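PDB 2I5G: amidohydrolase from Pseudomonas aeruginosa, which probably works as a metal-dependent dipeptidase of peptidase family M19, cleaving dipeptides. Local coordinates for residues R317-R320 against D321-G324; V105-F108 against K109-V113; N237-G240 against E241-G245. The protein carries 2 engineered substitutions. All coordinates share one frame; numbering follows the deposited sequence.

From the N terminus the order is interaction 2, interaction 3, interaction 1. Each is a local contact within one continuous run of chain, so all three lie in series and none nests or crosses. Interaction 2 (105-113) turns the chain from helix 103-110 into strand 113-117, and interaction 3 (237-245) does the same from helix 225-239 into strand 244-246, each inside a beta-alpha-beta unit. Interaction 1 (317-324) covers the last two turns of helix 304-323 and its exit at Gly324. That helix ties the other two together: Trp323 meets Lys109 of interaction 2, whereas its earlier residues hold Glu241 and Asp242 of interaction 3. The centres of interactions 2 and 3 are about 29 Å apart.

Interaction 1: R317-R320 against D321-G324; sequences RVLR and DVWG
One face of the Trp323 indole is covered by Leu319, four residues earlier on the same helix; the ammonium group of Lys109 takes the other face in a cation-pi contact, and NE1 at the ring edge makes a weak hydrogen bond to Gly114 O. Leu319 CB stands almost on the normal of the six-membered ring, 4.1 Å from its centroid and 5° off the perpendicular, which defines a CH-pi contact. On that same face Leu319 CD2 sits over CZ2 of Trp323 at 3.5 Å, and Leu319 O lies 3.1 Å above the indole plane, displaced toward the rim. With CG of Trp323 anti to its carbonyl carbon (chi1 -58°), the indole runs alongside the leucine, both side chains pointing the same way. The same Leu319 O accepts the backbone bond from Trp323 N at 3.0 Å. One residue earlier in each segment, Val322 N to Val318 O is a nearly straight helical bond of 2.8 Å (177° at the hydrogen). Leu319 CD2 also touches Val322 CG2 at 4.2 Å, and Val318 CG2 lies 4.4 Å from Val322 CG1. Gly324, with positive phi, leaves the helical conformation. Along the end of the last helix of the chain, 304-323, Val318, Asp321 and Val322 rest on Pro175, and Asp321 OD1 forms a salt bridge with Lys174. Leu319 and Trp323 pack on Leu89 of strand 86-92, while Arg320 and Trp323 meet Thr74 at helix 74-82.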
ATOM      1  N   ARG A 317     -23.881  19.393 -11.268  1.00 10.46           N
ATOM      2  CA  ARG A 317     -24.928  18.663 -10.555  1.00 11.09           C
ATOM      3  C   ARG A 317     -24.414  17.536  -9.653  1.00 10.20           C
ATOM      4  O   ARG A 317     -24.919  17.349  -8.543  1.00  9.32           O
ATOM      5  CB  ARG A 317     -25.944  18.102 -11.552  1.00 60.52           C
ATOM      6  CG  ARG A 317     -27.006  17.217 -10.920  1.00 68.33           C
ATOM      7  CD  ARG A 317     -28.223  17.084 -11.822  1.00 73.99           C
ATOM      8  NE  ARG A 317     -28.884  18.373 -12.022  1.00 79.30           N
ATOM      9  CZ  ARG A 317     -29.456  19.085 -11.052  1.00 81.52           C
ATOM     10  NH1 ARG A 317     -29.456  18.639  -9.801  1.00 80.65           N
ATOM     11  NH2 ARG A 317     -30.024  20.250 -11.334  1.00 83.47           N
ATOM     12  N   VAL A 318     -23.415  16.791 -10.117  1.00 12.65           N
ATOM     13  CA  VAL A 318     -22.870  15.698  -9.318  1.00 12.50           C
ATOM     14  C   VAL A 318     -21.978  16.216  -8.186  1.00 13.87           C
ATOM     15  O   VAL A 318     -21.990  15.679  -7.077  1.00 14.64           O
ATOM     16  CB  VAL A 318     -22.060  14.716 -10.187  1.00 10.59           C
ATOM     17  CG1 VAL A 318     -20.747  15.348 -10.614  1.00  9.02           C
ATOM     18  CG2 VAL A 318     -21.817  13.440  -9.418  1.00  7.33           C
ATOM     19  N   LEU A 319     -21.201  17.258  -8.467  1.00 14.98           N
ATOM     20  CA  LEU A 319     -20.334  17.841  -7.453  1.00 15.67           C
ATOM     21  C   LEU A 319     -21.198  18.451  -6.367  1.00 16.95           C
ATOM     22  O   LEU A 319     -20.813  18.480  -5.202  1.00 18.20           O
ATOM     23  CB  LEU A 319     -19.430  18.916  -8.062  1.00 10.31           C
ATOM     24  CG  LEU A 319     -18.253  18.369  -8.876  1.00  9.02           C
ATOM     25  CD1 LEU A 319     -17.499  19.500  -9.538  1.00  7.17           C
ATOM     26  CD2 LEU A 319     -17.337  17.581  -7.951  1.00  9.22           C
ATOM     27  N   ARG A 320     -22.370  18.940  -6.755  1.00 10.01           N
ATOM     28  CA  ARG A 320     -23.290  19.545  -5.803  1.00 11.71           C
ATOM     29  C   ARG A 320     -23.815  18.429  -4.911  1.00 11.84           C
ATOM     30  O   ARG A 320     -23.931  18.580  -3.690  1.00 10.26           O
ATOM     31  CB  ARG A 320     -24.446  20.218  -6.545  1.00 34.24           C
ATOM     32  CG  ARG A 320     -25.439  20.936  -5.647  1.00 40.10           C
ATOM     33  CD  ARG A 320     -26.609  21.476  -6.466  1.00 45.99           C
ATOM     34  NE  ARG A 320     -26.195  22.506  -7.420  1.00 50.78           N
ATOM     35  CZ  ARG A 320     -25.822  23.738  -7.078  1.00 52.87           C
ATOM     36  NH1 ARG A 320     -25.813  24.099  -5.799  1.00 52.99           N
ATOM     37  NH2 ARG A 320     -25.455  24.610  -8.012  1.00 51.57           N
ATOM     38  N   ASP A 321     -24.120  17.299  -5.539  1.00 20.61           N
ATOM     39  CA  ASP A 321     -24.625  16.137  -4.825  1.00 21.07           C
ATOM     40  C   ASP A 321     -23.591  15.675  -3.802  1.00 20.93           C
ATOM     41  O   ASP A 321     -23.875  15.616  -2.610  1.00 22.06           O
ATOM     42  CB  ASP A 321     -24.900  14.991  -5.803  1.00 25.12           C
ATOM     43  CG  ASP A 321     -25.723  13.871  -5.183  1.00 27.57           C
ATOM     44  OD1 ASP A 321     -25.640  13.665  -3.953  1.00 26.61           O
ATOM     45  OD2 ASP A 321     -26.450  13.186  -5.933  1.00 29.33           O
ATOM     46  N   VAL A 322     -22.388  15.366  -4.280  1.00 12.42           N
ATOM     47  CA  VAL A 322     -21.316  14.869  -3.419  1.00 12.26           C
ATOM     48  C   VAL A 322     -20.808  15.803  -2.314  1.00 11.72           C
ATOM     49  O   VAL A 322     -20.446  15.334  -1.243  1.00 12.08           O
ATOM     50  CB  VAL A 322     -20.111  14.411  -4.259  1.00 38.26           C
ATOM     51  CG1 VAL A 322     -20.549  13.330  -5.241  1.00 37.20           C
ATOM     52  CG2 VAL A 322     -19.516  15.591  -4.992  1.00 38.69           C
ATOM     53  N   TRP A 323     -20.768  17.111  -2.556  1.00  8.51           N
ATOM     54  CA  TRP A 323     -20.304  18.029  -1.518  1.00  8.61           C
ATOM     55  C   TRP A 323     -21.432  18.539  -0.629  1.00  9.05           C
ATOM     56  O   TRP A 323     -21.170  19.237   0.346  1.00  8.86           O
ATOM     57  CB  TRP A 323     -19.609  19.249  -2.123  1.00 11.88           C
ATOM     58  CG  TRP A 323     -18.434  18.971  -2.983  1.00 13.95           C
ATOM     59  CD1 TRP A 323     -17.638  17.864  -2.955  1.00 14.15           C
ATOM     60  CD2 TRP A 323     -17.880  19.840  -3.981  1.00 15.26           C
ATOM     61  NE1 TRP A 323     -16.621  17.986  -3.871  1.00 14.86           N
ATOM     62  CE2 TRP A 323     -16.744  19.191  -4.515  1.00 16.42           C
ATOM     63  CE3 TRP A 323     -18.230  21.105  -4.474  1.00 15.29           C
ATOM     64  CZ2 TRP A 323     -15.954  19.763  -5.520  1.00 17.19           C
ATOM     65  CZ3 TRP A 323     -17.447  21.674  -5.471  1.00 15.44           C
ATOM     66  CH2 TRP A 323     -16.321  21.002  -5.983  1.00 16.98           C
ATOM     67  N   GLY A 324     -22.679  18.196  -0.960  1.00 23.02           N
ATOM     68  CA  GLY A 324     -23.814  18.675  -0.184  1.00 22.31           C
ATOM     69  C   GLY A 324     -23.828  20.189  -0.322  1.00 22.66           C
ATOM     70  O   GLY A 324     -24.805  20.876  -0.028  1.00 22.25           O
TER

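Interaction 2: V105-F108 against K109-V113; sequences VEVF and KQLGV
Lys109 N bonds Val105 O at 3.3 Å and Gln110 N bonds Glu106 O, both in the regular i to i+4 pattern, before the helix ends in a Schellman motif with Gly112 as its C-prime residue. The evidence for that motif is the positive phi of Gly112 (97°) together with two bonds: Val113 N reaches back to Phe108 O at 3.0 Å, and Gly112 N bonds Lys109 O at 3.1 Å. The reversal carries the chain from helix 103-110 into strand 113-117 of a beta-alpha-beta unit, as expected of the TIM-barrel clan. Leu111 CD1 touches both Val107 CG1 at 4.1 Å, the two side chains lying side by side, and Phe108 CD1 at 4.2 Å, where it meets the ring obliquely. Beyond the reversal, Val113 CG2 closes on Phe108 CB at 3.8 Å and also meets the aromatic ring obliquely; its position anti to the carbonyl carbon turns this methyl back to the helix. The Phe108 ring itself continues inward to meet Phe92 edge-to-face and to touch helix 47-63 at Thr50, Val51 and Ile54. On the polar side, Lys109 NZ bonds Gly152 O, while a water forms weak links to Glu106 OE2 and Gln110 NE2. At the centre of the cap, Phe108 O accepts two N-H groups from opposite faces of its carbonyl plane, Leu111 N at 2.8 Å and Val113 N.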
ATOM      1  N   VAL A 105      -7.999  12.547   5.174  1.00  9.13           N
ATOM      2  CA  VAL A 105      -9.075  12.804   4.229  1.00  8.46           C
ATOM      3  C   VAL A 105      -9.699  14.154   4.576  1.00  9.19           C
ATOM      4  O   VAL A 105      -9.946  14.975   3.701  1.00 10.11           O
ATOM      5  CB  VAL A 105     -10.165  11.707   4.270  1.00  2.95           C
ATOM      6  CG1 VAL A 105     -11.332  12.111   3.374  1.00  1.14           C
ATOM      7  CG2 VAL A 105      -9.581  10.372   3.809  1.00  1.14           C
ATOM      8  N   GLU A 106      -9.934  14.393   5.856  1.00 13.40           N
ATOM      9  CA  GLU A 106     -10.517  15.658   6.285  1.00 15.87           C
ATOM     10  C   GLU A 106      -9.520  16.817   6.168  1.00 16.03           C
ATOM     11  O   GLU A 106      -9.912  17.957   5.914  1.00 17.88           O
ATOM     12  CB  GLU A 106     -11.007  15.531   7.725  1.00 33.99           C
ATOM     13  CG  GLU A 106     -11.532  16.813   8.337  1.00 40.41           C
ATOM     14  CD  GLU A 106     -12.164  16.573   9.693  1.00 44.17           C
ATOM     15  OE1 GLU A 106     -11.502  15.956  10.560  1.00 46.42           O
ATOM     16  OE2 GLU A 106     -13.321  16.998   9.890  1.00 45.45           O
ATOM     17  N   VAL A 107      -8.236  16.522   6.354  1.00 14.47           N
ATOM     18  CA  VAL A 107      -7.183  17.531   6.276  1.00 12.45           C
ATOM     19  C   VAL A 107      -7.078  18.119   4.877  1.00 12.40           C
ATOM     20  O   VAL A 107      -7.027  19.340   4.708  1.00 13.00           O
ATOM     21  CB  VAL A 107      -5.790  16.943   6.636  1.00  9.06           C
ATOM     22  CG1 VAL A 107      -4.714  18.001   6.433  1.00  5.97           C
ATOM     23  CG2 VAL A 107      -5.777  16.449   8.073  1.00  6.05           C
ATOM     24  N   PHE A 108      -7.032  17.250   3.873  1.00 10.67           N
ATOM     25  CA  PHE A 108      -6.911  17.717   2.497  1.00 10.17           C
ATOM     26  C   PHE A 108      -8.162  18.441   2.051  1.00 10.43           C
ATOM     27  O   PHE A 108      -8.096  19.416   1.299  1.00 10.68           O
ATOM     28  CB  PHE A 108      -6.595  16.548   1.563  1.00  5.75           C
ATOM     29  CG  PHE A 108      -5.154  16.129   1.597  1.00  4.12           C
ATOM     30  CD1 PHE A 108      -4.149  17.040   1.274  1.00  4.39           C
ATOM     31  CD2 PHE A 108      -4.798  14.833   1.958  1.00  1.66           C
ATOM     32  CE1 PHE A 108      -2.807  16.666   1.309  1.00  3.49           C
ATOM     33  CE2 PHE A 108      -3.459  14.446   2.000  1.00  1.14           C
ATOM     34  CZ  PHE A 108      -2.459  15.365   1.674  1.00  1.70           C
ATOM     35  N   LYS A 109      -9.307  17.961   2.519  1.00 10.99           N
ATOM     36  CA  LYS A 109     -10.566  18.596   2.189  1.00 10.31           C
ATOM     37  C   LYS A 109     -10.487  20.031   2.689  1.00 11.36           C
ATOM     38  O   LYS A 109     -10.909  20.953   1.994  1.00 13.90           O
ATOM     39  CB  LYS A 109     -11.723  17.866   2.868  1.00  4.03           C
ATOM     40  CG  LYS A 109     -13.067  18.556   2.726  1.00  3.42           C
ATOM     41  CD  LYS A 109     -13.541  18.637   1.289  1.00  1.14           C
ATOM     42  CE  LYS A 109     -14.829  19.448   1.226  1.00  1.14           C
ATOM     43  NZ  LYS A 109     -15.391  19.526  -0.145  1.00  1.14           N
ATOM     44  N   GLN A 110      -9.940  20.217   3.894  1.00  6.07           N
ATOM     45  CA  GLN A 110      -9.791  21.556   4.471  1.00  5.13           C
ATOM     46  C   GLN A 110      -8.803  22.399   3.668  1.00  4.81           C
ATOM     47  O   GLN A 110      -8.786  23.625   3.782  1.00  6.15           O
ATOM     48  CB  GLN A 110      -9.308  21.485   5.921  1.00  4.65           C
ATOM     49  CG  GLN A 110     -10.308  20.903   6.907  1.00  6.99           C
ATOM     50  CD  GLN A 110      -9.944  21.204   8.354  1.00 10.08           C
ATOM     51  OE1 GLN A 110      -8.858  21.706   8.645  1.00 11.64           O
ATOM     52  NE2 GLN A 110     -10.855  20.895   9.268  1.00 13.32           N
ATOM     53  N   LEU A 111      -7.976  21.739   2.863  1.00  5.25           N
ATOM     54  CA  LEU A 111      -6.996  22.441   2.046  1.00  5.12           C
ATOM     55  C   LEU A 111      -7.482  22.676   0.618  1.00  4.79           C
ATOM     56  O   LEU A 111      -6.729  23.131  -0.233  1.00  5.12           O
ATOM     57  CB  LEU A 111      -5.675  21.671   2.041  1.00  4.35           C
ATOM     58  CG  LEU A 111      -5.026  21.596   3.429  1.00  5.63           C
ATOM     59  CD1 LEU A 111      -3.837  20.654   3.396  1.00  4.45           C
ATOM     60  CD2 LEU A 111      -4.601  23.002   3.870  1.00  4.69           C
ATOM     61  N   GLY A 112      -8.745  22.362   0.358  1.00 14.61           N
ATOM     62  CA  GLY A 112      -9.291  22.585  -0.966  1.00 13.95           C
ATOM     63  C   GLY A 112      -9.329  21.413  -1.930  1.00 14.54           C
ATOM     64  O   GLY A 112      -9.576  21.609  -3.114  1.00 16.69           O
ATOM     65  N   VAL A 113      -9.085  20.199  -1.454  1.00  9.98           N
ATOM     66  CA  VAL A 113      -9.130  19.040  -2.341  1.00  9.22           C
ATOM     67  C   VAL A 113     -10.567  18.530  -2.410  1.00  9.25           C
ATOM     68  O   VAL A 113     -11.178  18.250  -1.382  1.00 10.60           O
ATOM     69  CB  VAL A 113      -8.222  17.908  -1.836  1.00 12.23           C
ATOM     70  CG1 VAL A 113      -8.288  16.734  -2.788  1.00 12.10           C
ATOM     71  CG2 VAL A 113      -6.797  18.409  -1.706  1.00 12.50           C
TER
HETATM   72  O   HOH W   1     -13.801  19.706   8.055  1.00 17.65           O

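Interaction 3: N237-G240 against E241-G245; sequences NIVG and EDAIG
Val239 closes helix 225-239 facing Ala243 and Ile244, and between them Gly240 (phi 101°) leaves the helical conformation and opens a type I beta turn that runs to Ala243. The bond closing the turn, Ala243 N to Gly240 O, is weak: 3.5 Å long, though fairly straight at 161°. This is the helix-to-strand corner of the beta-alpha-beta unit formed by strand 207-210, helix 225-239 and strand 244-246. Ala243 and Gly245 already pair with Val208 through the backbone. Val239 CG1 lies anti to its backbone N (chi1 166°), directed at the returning chain, where Ile244 CB is 4.4 Å away. Ile244 CG2 lies 3.7 Å from Gly240 O, and the side chain packs on Ile232 and Met236 of helix 225-239 and on Val310 of helix 304-323. The acidic tips turn to helix 304-323: Glu241 OE1 forms salt bridges with Arg305 and Lys309, and Asp242 OD2 shares Lys309. Asn314 of that helix also donates through ND2 to Glu241 O and Ile244 O. A water spans the corner, donating to Val239 O at 3.1 Å and accepting from Asp242 N at 2.8 Å.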
ATOM      1  N   ASN A 237     -24.493   7.053 -25.227  1.00 21.38           N
ATOM      2  CA  ASN A 237     -25.467   6.073 -25.691  1.00 21.16           C
ATOM      3  C   ASN A 237     -25.743   5.017 -24.618  1.00 22.49           C
ATOM      4  O   ASN A 237     -26.796   4.376 -24.625  1.00 24.12           O
ATOM      5  CB  ASN A 237     -24.962   5.397 -26.967  1.00 26.85           C
ATOM      6  CG  ASN A 237     -25.816   4.203 -27.377  1.00 27.25           C
ATOM      7  OD1 ASN A 237     -27.017   4.332 -27.613  1.00 27.08           O
ATOM      8  ND2 ASN A 237     -25.191   3.033 -27.466  1.00 26.80           N
ATOM      9  N   ILE A 238     -24.796   4.841 -23.696  1.00 14.91           N
ATOM     10  CA  ILE A 238     -24.930   3.862 -22.615  1.00 12.33           C
ATOM     11  C   ILE A 238     -25.253   4.548 -21.294  1.00 11.97           C
ATOM     12  O   ILE A 238     -26.173   4.155 -20.575  1.00 11.34           O
ATOM     13  CB  ILE A 238     -23.614   3.071 -22.427  1.00 17.75           C
ATOM     14  CG1 ILE A 238     -23.250   2.356 -23.726  1.00 15.54           C
ATOM     15  CG2 ILE A 238     -23.752   2.069 -21.287  1.00 15.95           C
ATOM     16  CD1 ILE A 238     -21.861   1.770 -23.719  1.00 13.81           C
ATOM     17  N   VAL A 239     -24.472   5.576 -20.990  1.00 14.82           N
ATOM     18  CA  VAL A 239     -24.595   6.360 -19.761  1.00 13.65           C
ATOM     19  C   VAL A 239     -25.839   7.264 -19.664  1.00 13.02           C
ATOM     20  O   VAL A 239     -26.438   7.399 -18.598  1.00 12.86           O
ATOM     21  CB  VAL A 239     -23.317   7.238 -19.574  1.00 12.98           C
ATOM     22  CG1 VAL A 239     -23.548   8.308 -18.520  1.00 12.65           C
ATOM     23  CG2 VAL A 239     -22.140   6.357 -19.192  1.00 11.56           C
ATOM     24  N   GLY A 240     -26.220   7.891 -20.770  1.00 11.23           N
ATOM     25  CA  GLY A 240     -27.366   8.782 -20.736  1.00 12.31           C
ATOM     26  C   GLY A 240     -26.911  10.230 -20.662  1.00 14.33           C
ATOM     27  O   GLY A 240     -25.773  10.501 -20.270  1.00 15.42           O
ATOM     28  N   GLU A 241     -27.792  11.166 -21.005  1.00 10.58           N
ATOM     29  CA  GLU A 241     -27.417  12.573 -21.003  1.00 11.99           C
ATOM     30  C   GLU A 241     -27.239  13.242 -19.657  1.00 11.45           C
ATOM     31  O   GLU A 241     -26.872  14.409 -19.601  1.00 12.38           O
ATOM     32  CB  GLU A 241     -28.399  13.394 -21.834  1.00 28.13           C
ATOM     33  CG  GLU A 241     -29.843  13.268 -21.423  1.00 31.61           C
ATOM     34  CD  GLU A 241     -30.728  14.221 -22.195  1.00 34.69           C
ATOM     35  OE1 GLU A 241     -30.714  15.425 -21.876  1.00 36.48           O
ATOM     36  OE2 GLU A 241     -31.424  13.769 -23.130  1.00 36.44           O
ATOM     37  N   ASP A 242     -27.479  12.522 -18.571  1.00 11.03           N
ATOM     38  CA  ASP A 242     -27.322  13.128 -17.255  1.00 10.64           C
ATOM     39  C   ASP A 242     -26.072  12.681 -16.497  1.00  9.08           C
ATOM     40  O   ASP A 242     -25.723  13.271 -15.476  1.00  7.00           O
ATOM     41  CB  ASP A 242     -28.568  12.863 -16.412  1.00 42.29           C
ATOM     42  CG  ASP A 242     -29.746  13.739 -16.819  1.00 48.60           C
ATOM     43  OD1 ASP A 242     -30.872  13.472 -16.346  1.00 52.00           O
ATOM     44  OD2 ASP A 242     -29.545  14.697 -17.598  1.00 50.24           O
ATOM     45  N   ALA A 243     -25.387  11.659 -17.004  1.00 12.60           N
ATOM     46  CA  ALA A 243     -24.190  11.155 -16.340  1.00 11.72           C
ATOM     47  C   ALA A 243     -22.911  11.234 -17.183  1.00 11.67           C
ATOM     48  O   ALA A 243     -21.970  10.465 -16.966  1.00 10.67           O
ATOM     49  CB  ALA A 243     -24.427   9.724 -15.905  1.00 19.35           C
ATOM     50  N   ILE A 244     -22.868  12.168 -18.131  1.00 11.39           N
ATOM     51  CA  ILE A 244     -21.706  12.307 -18.999  1.00 10.20           C
ATOM     52  C   ILE A 244     -21.124  13.722 -18.980  1.00 10.01           C
ATOM     53  O   ILE A 244     -21.853  14.702 -18.871  1.00 10.94           O
ATOM     54  CB  ILE A 244     -22.069  11.926 -20.450  1.00  6.50           C
ATOM     55  CG1 ILE A 244     -20.813  11.867 -21.307  1.00  6.23           C
ATOM     56  CG2 ILE A 244     -23.043  12.944 -21.032  1.00  6.52           C
ATOM     57  CD1 ILE A 244     -21.089  11.518 -22.746  1.00  8.98           C
ATOM     58  N   GLY A 245     -19.804  13.814 -19.087  1.00  9.92           N
ATOM     59  CA  GLY A 245     -19.140  15.104 -19.077  1.00  9.45           C
ATOM     60  C   GLY A 245     -17.772  15.042 -19.735  1.00  9.36           C
ATOM     61  O   GLY A 245     -17.391  14.016 -20.306  1.00  7.14           O
TER
HETATM   62  O   HOH W   2     -27.993   9.905 -17.654  1.00 26.63           O